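Local atomic coordinates of Cel44C (PDB entry 2YIH), a protein that cleaves the beta-1,4-glucan backbone of xyloglucan and related glucans as an endo-acting glycoside hydrolase, this chain being its family 44 part. Residues 28-31 and 32-36; 254-257 and 258-262; 365-368 and 369-373; 374-377 and 378-382. The protein carries 8 engineered substitutions. All blocks are in the same frame, centred on the assembly; numbering follows the deposited sequence. Where two conformers were deposited one is given.

Contact 1: residues 28-31 and 32-36; sequences YGTN and QDLAG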
loop_
_atom_site.group_PDB
_atom_site.type_symbol
_atom_site.label_atom_id
_atom_site.label_comp_id
_atom_site.label_asym_id
_atom_site.label_seq_id
_atom_site.Cartn_x
_atom_site.Cartn_y
_atom_site.Cartn_z
ATOM N N TYR A 28 3.197 -0.931 -7.490
ATOM C CA TYR A 28 2.415 0.083 -8.203
ATOM C C TYR A 28 0.926 -0.127 -7.950
ATOM O O TYR A 28 0.191 -0.700 -8.789
ATOM C CB TYR A 28 2.747 0.033 -9.709
ATOM C CG TYR A 28 4.266 0.032 -9.959
ATOM C CD1 TYR A 28 5.020 1.191 -9.779
ATOM C CD2 TYR A 28 4.926 -1.130 -10.357
ATOM C CE1 TYR A 28 6.426 1.187 -9.918
ATOM C CE2 TYR A 28 6.341 -1.134 -10.568
ATOM C CZ TYR A 28 7.069 0.029 -10.351
ATOM O OH TYR A 28 8.450 0.038 -10.545
ATOM N N GLY A 29 0.478 0.328 -6.795
ATOM C CA GLY A 29 -0.839 -0.058 -6.353
ATOM C C GLY A 29 -1.532 1.096 -5.697
ATOM O O GLY A 29 -0.892 2.037 -5.226
ATOM N N THR A 30 -2.848 0.991 -5.597
ATOM C CA THR A 30 -3.580 2.085 -4.980
ATOM C C THR A 30 -4.799 1.574 -4.231
ATOM O O THR A 30 -5.173 0.396 -4.352
ATOM C CB THR A 30 -3.968 3.164 -6.033
ATOM O OG1 THR A 30 -4.407 4.362 -5.343
ATOM C CG2 THR A 30 -5.078 2.613 -6.969
ATOM N N ASN A 31 -5.361 2.468 -3.415
ATOM C CA ASN A 31 -6.666 2.272 -2.803
ATOM C C ASN A 31 -7.705 2.915 -3.701
ATOM O O ASN A 31 -8.239 2.255 -4.588
ATOM C CB ASN A 31 -6.663 2.879 -1.388
ATOM C CG ASN A 31 -5.996 1.958 -0.400
ATOM O OD1 ASN A 31 -6.621 0.995 0.056
ATOM N ND2 ASN A 31 -4.717 2.199 -0.105
ATOM N N GLN A 32 -7.896 4.227 -3.566
ATOM C CA GLN A 32 -8.792 4.936 -4.494
ATOM C C GLN A 32 -8.182 4.931 -5.868
ATOM O O GLN A 32 -6.979 5.190 -6.017
ATOM C CB GLN A 32 -8.955 6.400 -4.053
ATOM C CG GLN A 32 -9.582 6.546 -2.654
ATOM C CD GLN A 32 -8.548 6.590 -1.557
ATOM O OE1 GLN A 32 -7.386 6.225 -1.747
ATOM N NE2 GLN A 32 -8.961 7.084 -0.390
ATOM N N ASP A 33 -8.965 4.633 -6.900
ATOM C CA ASP A 33 -8.445 4.892 -8.235
ATOM C C ASP A 33 -8.124 6.372 -8.428
ATOM O O ASP A 33 -8.846 7.236 -7.928
ATOM C CB ASP A 33 -9.431 4.413 -9.307
ATOM C CG ASP A 33 -9.656 2.919 -9.241
ATOM O OD1 ASP A 33 -8.660 2.179 -9.094
ATOM O OD2 ASP A 33 -10.810 2.509 -9.404
ATOM N N LEU A 34 -7.045 6.670 -9.144
ATOM C CA LEU A 34 -6.647 8.071 -9.404
ATOM C C LEU A 34 -7.180 8.531 -10.767
ATOM O O LEU A 34 -8.379 8.368 -11.041
ATOM C CB LEU A 34 -5.118 8.243 -9.244
ATOM C CG LEU A 34 -4.596 7.838 -7.851
ATOM C CD1 LEU A 34 -3.054 7.963 -7.740
ATOM C CD2 LEU A 34 -5.241 8.684 -6.748
ATOM N N ALA A 35 -6.318 9.034 -11.650
ATOM C CA ALA A 35 -6.814 9.538 -12.940
ATOM C C ALA A 35 -7.256 8.437 -13.881
ATOM O O ALA A 35 -8.216 8.621 -14.659
ATOM C CB ALA A 35 -5.773 10.427 -13.609
ATOM N N GLY A 36 -6.635 7.272 -13.757
ATOM C CA GLY A 36 -7.025 6.121 -14.562
ATOM C C GLY A 36 -6.010 5.765 -15.621
ATOM O O GLY A 36 -6.159 4.753 -16.311
HETATM O O HOH W 1 -8.916 0.757 -6.579
#

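Contact 2: residues 254-257 and 258-262; sequences NYSW and FVDYY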
loop_
_atom_site.group_PDB
_atom_site.type_symbol
_atom_site.label_atom_id
_atom_site.label_comp_id
_atom_site.label_asym_id
_atom_site.label_seq_id
_atom_site.Cartn_x
_atom_site.Cartn_y
_atom_site.Cartn_z
ATOM N N ASN A 254 9.512 -11.944 25.777
ATOM C CA ASN A 254 10.773 -11.370 25.320
ATOM C C ASN A 254 10.677 -10.811 23.897
ATOM O O ASN A 254 11.650 -10.853 23.152
ATOM C CB ASN A 254 11.904 -12.424 25.375
ATOM C CG ASN A 254 12.192 -12.901 26.784
ATOM O OD1 ASN A 254 12.288 -12.099 27.710
ATOM N ND2 ASN A 254 12.287 -14.216 26.960
ATOM N N TYR A 255 9.495 -10.337 23.501
ATOM C CA TYR A 255 9.319 -9.809 22.148
ATOM C C TYR A 255 9.715 -8.342 22.129
ATOM O O TYR A 255 9.429 -7.587 23.076
ATOM C CB TYR A 255 7.868 -9.973 21.688
ATOM C CG TYR A 255 7.396 -11.390 21.446
ATOM C CD1 TYR A 255 7.950 -12.182 20.436
ATOM C CD2 TYR A 255 6.345 -11.916 22.189
ATOM C CE1 TYR A 255 7.492 -13.494 20.203
ATOM C CE2 TYR A 255 5.848 -13.189 21.953
ATOM C CZ TYR A 255 6.420 -13.975 20.950
ATOM O OH TYR A 255 5.912 -15.233 20.727
ATOM N N SER A 256 10.351 -7.908 21.043
ATOM C CA SER A 256 10.763 -6.511 20.942
ATOM C C SER A 256 9.577 -5.582 20.725
ATOM O O SER A 256 9.667 -4.383 20.995
ATOM C CB SER A 256 11.758 -6.307 19.791
ATOM O OG SER A 256 12.936 -7.076 20.028
ATOM N N TRP A 257 8.553 -6.112 20.055
ATOM C CA TRP A 257 7.357 -5.344 19.719
ATOM C C TRP A 257 6.257 -6.269 19.270
ATOM O O TRP A 257 6.504 -7.467 19.055
ATOM C CB TRP A 257 7.629 -4.255 18.652
ATOM C CG TRP A 257 8.232 -4.702 17.298
ATOM C CD1 TRP A 257 8.862 -5.884 16.999
ATOM C CD2 TRP A 257 8.352 -3.874 16.134
ATOM N NE1 TRP A 257 9.334 -5.845 15.701
ATOM C CE2 TRP A 257 9.048 -4.616 15.158
ATOM C CE3 TRP A 257 7.942 -2.564 15.832
ATOM C CZ2 TRP A 257 9.333 -4.102 13.881
ATOM C CZ3 TRP A 257 8.242 -2.033 14.570
ATOM C CH2 TRP A 257 8.930 -2.803 13.612
ATOM N N PHE A 258 5.037 -5.723 19.160
ATOM C CA PHE A 258 3.857 -6.533 18.800
ATOM C C PHE A 258 4.032 -7.238 17.436
ATOM O O PHE A 258 3.528 -8.345 17.229
ATOM C CB PHE A 258 2.572 -5.653 18.829
ATOM C CG PHE A 258 1.362 -6.354 18.298
ATOM C CD1 PHE A 258 0.711 -7.310 19.058
ATOM C CD2 PHE A 258 0.989 -6.192 16.955
ATOM C CE1 PHE A 258 -0.357 -8.082 18.494
ATOM C CE2 PHE A 258 -0.050 -6.934 16.382
ATOM C CZ PHE A 258 -0.728 -7.907 17.141
ATOM N N VAL A 259 4.735 -6.578 16.512
ATOM C CA VAL A 259 5.026 -7.158 15.189
ATOM C C VAL A 259 5.534 -8.601 15.383
ATOM O O VAL A 259 5.042 -9.524 14.742
ATOM C CB VAL A 259 6.099 -6.311 14.440
ATOM C CG1 VAL A 259 6.703 -7.080 13.206
ATOM C CG2 VAL A 259 5.511 -4.942 14.024
ATOM N N ASP A 260 6.490 -8.781 16.301
ATOM C CA ASP A 260 7.085 -10.104 16.551
ATOM C C ASP A 260 6.113 -11.082 17.185
ATOM O O ASP A 260 6.048 -12.251 16.774
ATOM C CB ASP A 260 8.315 -9.967 17.465
ATOM C CG ASP A 260 9.471 -9.262 16.774
ATOM O OD1 ASP A 260 9.478 -9.184 15.527
ATOM O OD2 ASP A 260 10.350 -8.735 17.480
ATOM N N TYR A 261 5.334 -10.597 18.162
ATOM C CA TYR A 261 4.331 -11.444 18.817
ATOM C C TYR A 261 3.347 -11.995 17.778
ATOM O O TYR A 261 3.012 -13.181 17.775
ATOM C CB TYR A 261 3.585 -10.657 19.923
ATOM C CG TYR A 261 2.346 -11.358 20.470
ATOM C CD1 TYR A 261 2.442 -12.243 21.546
ATOM C CD2 TYR A 261 1.067 -11.101 19.947
ATOM C CE1 TYR A 261 1.293 -12.889 22.043
ATOM C CE2 TYR A 261 -0.075 -11.737 20.444
ATOM C CZ TYR A 261 0.047 -12.628 21.490
ATOM O OH TYR A 261 -1.053 -13.265 21.979
ATOM N N TYR A 262 2.845 -11.102 16.933
ATOM C CA TYR A 262 1.868 -11.498 15.916
ATOM C C TYR A 262 2.444 -12.528 14.940
ATOM O O TYR A 262 1.822 -13.550 14.658
ATOM C CB TYR A 262 1.382 -10.275 15.160
ATOM C CG TYR A 262 0.335 -10.548 14.085
ATOM C CD1 TYR A 262 -1.041 -10.550 14.395
ATOM C CD2 TYR A 262 0.717 -10.673 12.742
ATOM C CE1 TYR A 262 -1.984 -10.750 13.403
ATOM C CE2 TYR A 262 -0.203 -10.857 11.759
ATOM C CZ TYR A 262 -1.551 -10.870 12.090
ATOM O OH TYR A 262 -2.452 -10.991 11.097
HETATM O O HOH W 2 11.183 -10.197 19.549
#

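Contact 3: residues 365-368 and 369-373; sequences NDIS and GGIAM. With EDO (1,2-ethanediol), chain J.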
loop_
_atom_site.group_PDB
_atom_site.type_symbol
_atom_site.label_atom_id
_atom_site.label_comp_id
_atom_site.label_asym_id
_atom_site.label_seq_id
_atom_site.Cartn_x
_atom_site.Cartn_y
_atom_site.Cartn_z
ATOM N N ASN A 365 -0.815 17.825 -4.612
ATOM C CA ASN A 365 -0.834 18.696 -5.768
ATOM C C ASN A 365 0.358 19.649 -5.717
ATOM O O ASN A 365 0.298 20.787 -6.222
ATOM C CB ASN A 365 -2.168 19.442 -5.816
ATOM C CG ASN A 365 -3.296 18.533 -6.168
ATOM O OD1 ASN A 365 -4.188 18.267 -5.341
ATOM N ND2 ASN A 365 -3.241 17.988 -7.348
ATOM N N ASP A 366 1.462 19.162 -5.153
ATOM C CA ASP A 366 2.713 19.951 -5.110
ATOM C C ASP A 366 3.886 19.129 -5.622
ATOM O O ASP A 366 3.927 17.914 -5.438
ATOM C CB ASP A 366 3.034 20.363 -3.676
ATOM C CG ASP A 366 4.179 21.388 -3.617
ATOM O OD1 ASP A 366 3.948 22.549 -4.052
ATOM O OD2 ASP A 366 5.308 21.041 -3.189
ATOM N N ILE A 367 4.826 19.782 -6.299
ATOM C CA ILE A 367 5.984 19.062 -6.802
ATOM C C ILE A 367 6.681 18.277 -5.682
ATOM O O ILE A 367 7.202 17.191 -5.944
ATOM C CB ILE A 367 6.989 20.044 -7.504
ATOM C CG1 ILE A 367 8.173 19.315 -8.176
ATOM C CG2 ILE A 367 7.473 21.108 -6.523
ATOM C CD1 ILE A 367 7.775 18.246 -9.194
ATOM N N SER A 368 6.665 18.775 -4.443
ATOM C CA SER A 368 7.303 18.025 -3.331
ATOM C C SER A 368 6.661 16.666 -3.152
ATOM O O SER A 368 7.348 15.716 -2.817
ATOM C CB SER A 368 7.269 18.766 -1.974
ATOM O OG SER A 368 5.933 19.076 -1.529
ATOM N N GLY A 369 5.340 16.582 -3.337
ATOM C CA GLY A 369 4.627 15.290 -3.224
ATOM C C GLY A 369 4.985 14.346 -4.367
ATOM O O GLY A 369 5.097 13.112 -4.180
ATOM N N GLY A 370 5.155 14.913 -5.555
ATOM C CA GLY A 370 5.529 14.123 -6.729
ATOM C C GLY A 370 6.928 13.532 -6.570
ATOM O O GLY A 370 7.172 12.357 -6.849
ATOM N N ILE A 371 7.860 14.375 -6.155
ATOM C CA ILE A 371 9.221 13.891 -5.988
ATOM C C ILE A 371 9.337 12.883 -4.843
ATOM O O ILE A 371 10.014 11.842 -4.983
ATOM C CB ILE A 371 10.215 15.047 -5.849
ATOM C CG1 ILE A 371 10.272 15.818 -7.159
ATOM C CG2 ILE A 371 11.623 14.520 -5.476
ATOM C CD1 ILE A 371 11.157 17.019 -7.095
ATOM N N ALA A 372 8.655 13.127 -3.737
ATOM C CA ALA A 372 8.648 12.131 -2.653
ATOM C C ALA A 372 8.191 10.766 -3.177
ATOM O O ALA A 372 8.853 9.756 -2.928
ATOM C CB ALA A 372 7.768 12.593 -1.481
ATOM N N MET A 373 7.121 10.745 -3.978
ATOM C CA MET A 373 6.577 9.492 -4.459
ATOM C C MET A 373 7.434 8.859 -5.522
ATOM O O MET A 373 7.496 7.636 -5.618
ATOM C CB MET A 373 5.153 9.682 -4.992
ATOM C CG MET A 373 4.130 9.760 -3.893
ATOM S SD MET A 373 3.987 8.198 -2.978
ATOM C CE MET A 373 3.032 7.128 -4.064
HETATM C C1 EDO J . 7.985 24.429 -4.620
HETATM O O1 EDO J . 8.096 25.800 -4.246
HETATM C C2 EDO J . 6.570 24.214 -5.119
HETATM O O2 EDO J . 5.655 24.533 -4.068
#

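Contact 4: residues 374-377 and 378-382; sequences TDVL and GILGK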
loop_
_atom_site.group_PDB
_atom_site.type_symbol
_atom_site.label_atom_id
_atom_site.label_comp_id
_atom_site.label_asym_id
_atom_site.label_seq_id
_atom_site.Cartn_x
_atom_site.Cartn_y
_atom_site.Cartn_z
ATOM N N THR A 374 8.103 9.657 -6.343
ATOM C CA THR A 374 9.007 9.109 -7.314
ATOM C C THR A 374 10.161 8.390 -6.597
ATOM O O THR A 374 10.673 7.382 -7.074
ATOM C CB THR A 374 9.481 10.222 -8.240
ATOM O OG1 THR A 374 8.323 10.883 -8.791
ATOM C CG2 THR A 374 10.332 9.663 -9.333
ATOM N N ASP A 375 10.536 8.907 -5.429
ATOM C CA ASP A 375 11.601 8.248 -4.670
ATOM C C ASP A 375 11.013 6.963 -4.006
ATOM O O ASP A 375 11.583 5.882 -4.088
ATOM C CB ASP A 375 12.207 9.202 -3.620
ATOM C CG ASP A 375 13.572 8.730 -3.110
ATOM O OD1 ASP A 375 14.108 7.754 -3.652
ATOM O OD2 ASP A 375 14.076 9.327 -2.129
ATOM N N VAL A 376 9.847 7.105 -3.385
ATOM C CA VAL A 376 9.216 5.985 -2.648
ATOM C C VAL A 376 8.969 4.810 -3.574
ATOM O O VAL A 376 9.275 3.685 -3.213
ATOM C CB VAL A 376 7.883 6.439 -1.953
ATOM C CG1 VAL A 376 7.053 5.184 -1.439
ATOM C CG2 VAL A 376 8.187 7.439 -0.781
ATOM N N LEU A 377 8.476 5.029 -4.792
ATOM C CA LEU A 377 8.229 3.855 -5.635
ATOM C C LEU A 377 9.531 3.110 -5.963
ATOM O O LEU A 377 9.539 1.881 -6.017
ATOM C CB LEU A 377 7.485 4.229 -6.929
ATOM C CG LEU A 377 6.085 4.840 -6.666
ATOM C CD1 LEU A 377 5.459 5.373 -7.995
ATOM C CD2 LEU A 377 5.169 3.725 -6.057
ATOM N N GLY A 378 10.614 3.858 -6.194
ATOM C CA GLY A 378 11.955 3.234 -6.433
ATOM C C GLY A 378 12.404 2.426 -5.212
ATOM O O GLY A 378 12.904 1.286 -5.316
ATOM N N ILE A 379 12.250 3.047 -4.050
ATOM C CA ILE A 379 12.654 2.457 -2.793
ATOM C C ILE A 379 11.864 1.171 -2.516
ATOM O O ILE A 379 12.454 0.140 -2.176
ATOM C CB ILE A 379 12.479 3.455 -1.634
ATOM C CG1 ILE A 379 13.470 4.639 -1.782
ATOM C CG2 ILE A 379 12.601 2.748 -0.265
ATOM C CD1 ILE A 379 13.099 5.842 -0.910
ATOM N N LEU A 380 10.529 1.232 -2.620
ATOM C CA LEU A 380 9.740 0.042 -2.345
ATOM C C LEU A 380 10.144 -1.070 -3.267
ATOM O O LEU A 380 10.194 -2.251 -2.863
ATOM C CB LEU A 380 8.242 0.318 -2.512
ATOM C CG LEU A 380 7.688 1.332 -1.529
ATOM C CD1 LEU A 380 6.254 1.748 -2.011
ATOM C CD2 LEU A 380 7.663 0.797 -0.086
ATOM N N GLY A 381 10.387 -0.727 -4.529
ATOM C CA GLY A 381 10.641 -1.779 -5.519
ATOM C C GLY A 381 11.873 -2.592 -5.157
ATOM O O GLY A 381 11.874 -3.822 -5.355
ATOM N N LYS A 382 12.904 -1.925 -4.623
ATOM C CA LYS A 382 14.186 -2.567 -4.392
ATOM C C LYS A 382 14.482 -2.940 -2.937
ATOM O O LYS A 382 15.578 -3.404 -2.631
ATOM C CB LYS A 382 15.325 -1.739 -5.022
ATOM C CG LYS A 382 15.735 -0.504 -4.267
ATOM C CD LYS A 382 16.615 0.333 -5.268
ATOM C CE LYS A 382 17.196 1.576 -4.614
ATOM N NZ LYS A 382 17.935 2.421 -5.604
#

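Contact 1: residues 28-31 and 32-36
Gln32 O receives the hydroxyl of Thr30, with OG1 donating over 2.8 Å. The donor stands 31° out of the carbonyl plane, and the bond draws the chain round just where strand 29-30 ends. With chi1 at -167°, OG1 lies opposite its own backbone N and leans over the turn, while Thr30 CG2 also rests on Gln32 O at 3.3 Å. A second closure runs through a water, which donates to Asn31 O (2.6 Å) and to Asp33 OD1 (2.9 Å). The same OD1 takes part in a salt bridge to Arg43 NE, so water and guanidinium both hold it. The chain of Gln32 is bent at chi2 (91°) and folds back until OE1 lies 3.4 Å from Asn31 CB, where it accepts from Lys392 N. Gln32 N, by contrast, is buried with no partner in the model. The amide of Asn31 leaves the turn: OD1 takes Arg44 NH1, and ND2 donates to Tyr390 O and Thr357 O. Backbone bonds from Thr30 to Ala42 and Arg44, and from Gly29 and Asn31 to Tyr390, set the end of strand 29-30 between strands 42-45 and 387-390 in the closed parallel barrel, while Leu34 reaches helix 399-409 at Val401 and Ser402.

Contact 2: residues 254-257 and 258-262
The start of helix 258-273, with Trp257 at the N-cap, is clasped by two aromatic side chains of the loop before it. Tyr255 lays one ring face on the first turn: Tyr261 CA sits over its centre, 3.7 Å from the centroid and almost on the ring normal, a CH-pi contact. Tyr255 CE2 in turn meets the edge of the Tyr261 ring at CD1 (3.6 Å), with the two planes nearly perpendicular at 86°. The hydroxyl of Tyr255 continues along the helix to bond Asp264 OD2. On another side of the turn, Trp257 has its CG wedged between backbone N and carbonyl carbon (chi1 57°), which turns a face of the indole to Val259. There Val259 CB makes a second CH-pi contact, 3.5 Å from the centroid of the five-membered ring. The Asp260 carboxylate stands almost upright to the indole, at 82°; its OD2 approaches the ring edge 3.3 Å from Trp257 CD1, and OD1 takes a weak bond from Trp257 NE1. Ser344 OG of helix 337-348 bonds both NE1 and OD1 and fixes this pair more firmly. A water joins Ser256 N (2.9 Å) to Asp260 OD2 (2.7 Å). The backbone bonds from Asp260 N and Tyr261 N to Trp257 O are weak. Loop rings and a carboxylate thus pack round the N-terminal turn of an outer helix, one that follows strand 227-233 in the family 44 TIM barrel.

Contact 3: residues 365-368 and 369-373
Ile367, next to the helix cap, crosses Ile371 one turn later at an angle, CG1 to CD1 at 3.9 Å, for one of two conformers of Ile371. Before it, Asp366 turns its carboxylate forward over Ser368, and one oxygen takes both of that residue's donors. OD2 receives Ser368 OG at 2.6 Å, on its anti side and near the carboxylate plane; Ser368 N reaches the same atom at 2.9 Å from well above that plane, 48° out of it. Serine OG stands between its backbone N and carbonyl carbon (chi1 59°), facing the cap, and also bonds Arg309 NH1. The other oxygen, Asp366 OD1, accepts O2 of a 1,2-ethanediol at 2.6 Å, a molecule probably from the crystallisation liquor and also hydrogen-bonded to Lys306 NZ. A leucine in place of Asp366 is likely to leave Ser368 N without its capping acceptor and the serine hydroxyl freer to turn. Backbone bonds begin at once: Gly370 N to Asp366 O (3.2 Å), then Ile371 N nearly in line with the carbonyl of Ile367 (2.9 Å). An aspartate N-cap closing an Asx turn thus opens helix 367-382, the helical arm of a beta-alpha-beta unit of the barrel.

Contact 4: residues 374-377 and 378-382
Val376 and Leu380 form the close-packed flank, lying side by side and pointing the same way, with CG1 of the valine 3.6 Å from CD1 of the leucine. Leucine CG also presses on Val376 O at 3.3 Å, beside the straight backbone bond that Leu380 N makes to that oxygen (2.8 Å, 175°). Both side chains bear on Tyr359 of barrel strand 353-359. On the neighbouring flank Ile379 leans across Asp375: its CD1 lies 3.5 Å from Asp375 OD1 and its CG1 only 3.2 Å from Asp375 O, which accepts from Ile379 N. With CG opposite the backbone N (chi1 -162°), the aspartate swings out past the isoleucine to His436, whose NE2 bonds OD1; Ser434 OG adds a weak bond to OD2. Helix 367-382 is the crossover of the beta-alpha-beta unit between barrel strands 353-359 and 387-390, and Asp375 ties it to strands 433-439 and 446-453 of the nine-stranded mixed sheet. With an alanine at Asp375, His436 NE2 would probably lose its acceptor and the methyl end of Ile379 would face a gap. Packing thins toward the helix end. Gly381 N still reaches Leu377 O at 3.1 Å, but at a more bent 149°, and glycine brings no side chain. Lys382 is partly exposed, and its NZ bonds His436 ND1, so one imidazole joins lysine and aspartate though Asp375 OD1 and Lys382 NZ stay 6.8 Å apart.

Contacts 3 and 4 are consecutive pieces of helix 367-382, their centres about 14 Å apart: the first opens it with a carboxylate cap, the second is regular helix with apolar flanks. Contact 1 belongs to the barrel's first strand and comes within about 4 Å of contact 4 at the nearest atoms, yet it is only partly buried and relies on a hydroxyl, a water and charged neighbours. Contact 2 lies farthest out, its centre 27 to 34 Å from the others, on a different outer helix, but is largely buried, its rings packed among neighbouring helices. Two helix starts can thus be compared: 366-368 is capped by side-chain hydrogen bonds, whereas the start of 258-273 is packed by ring faces.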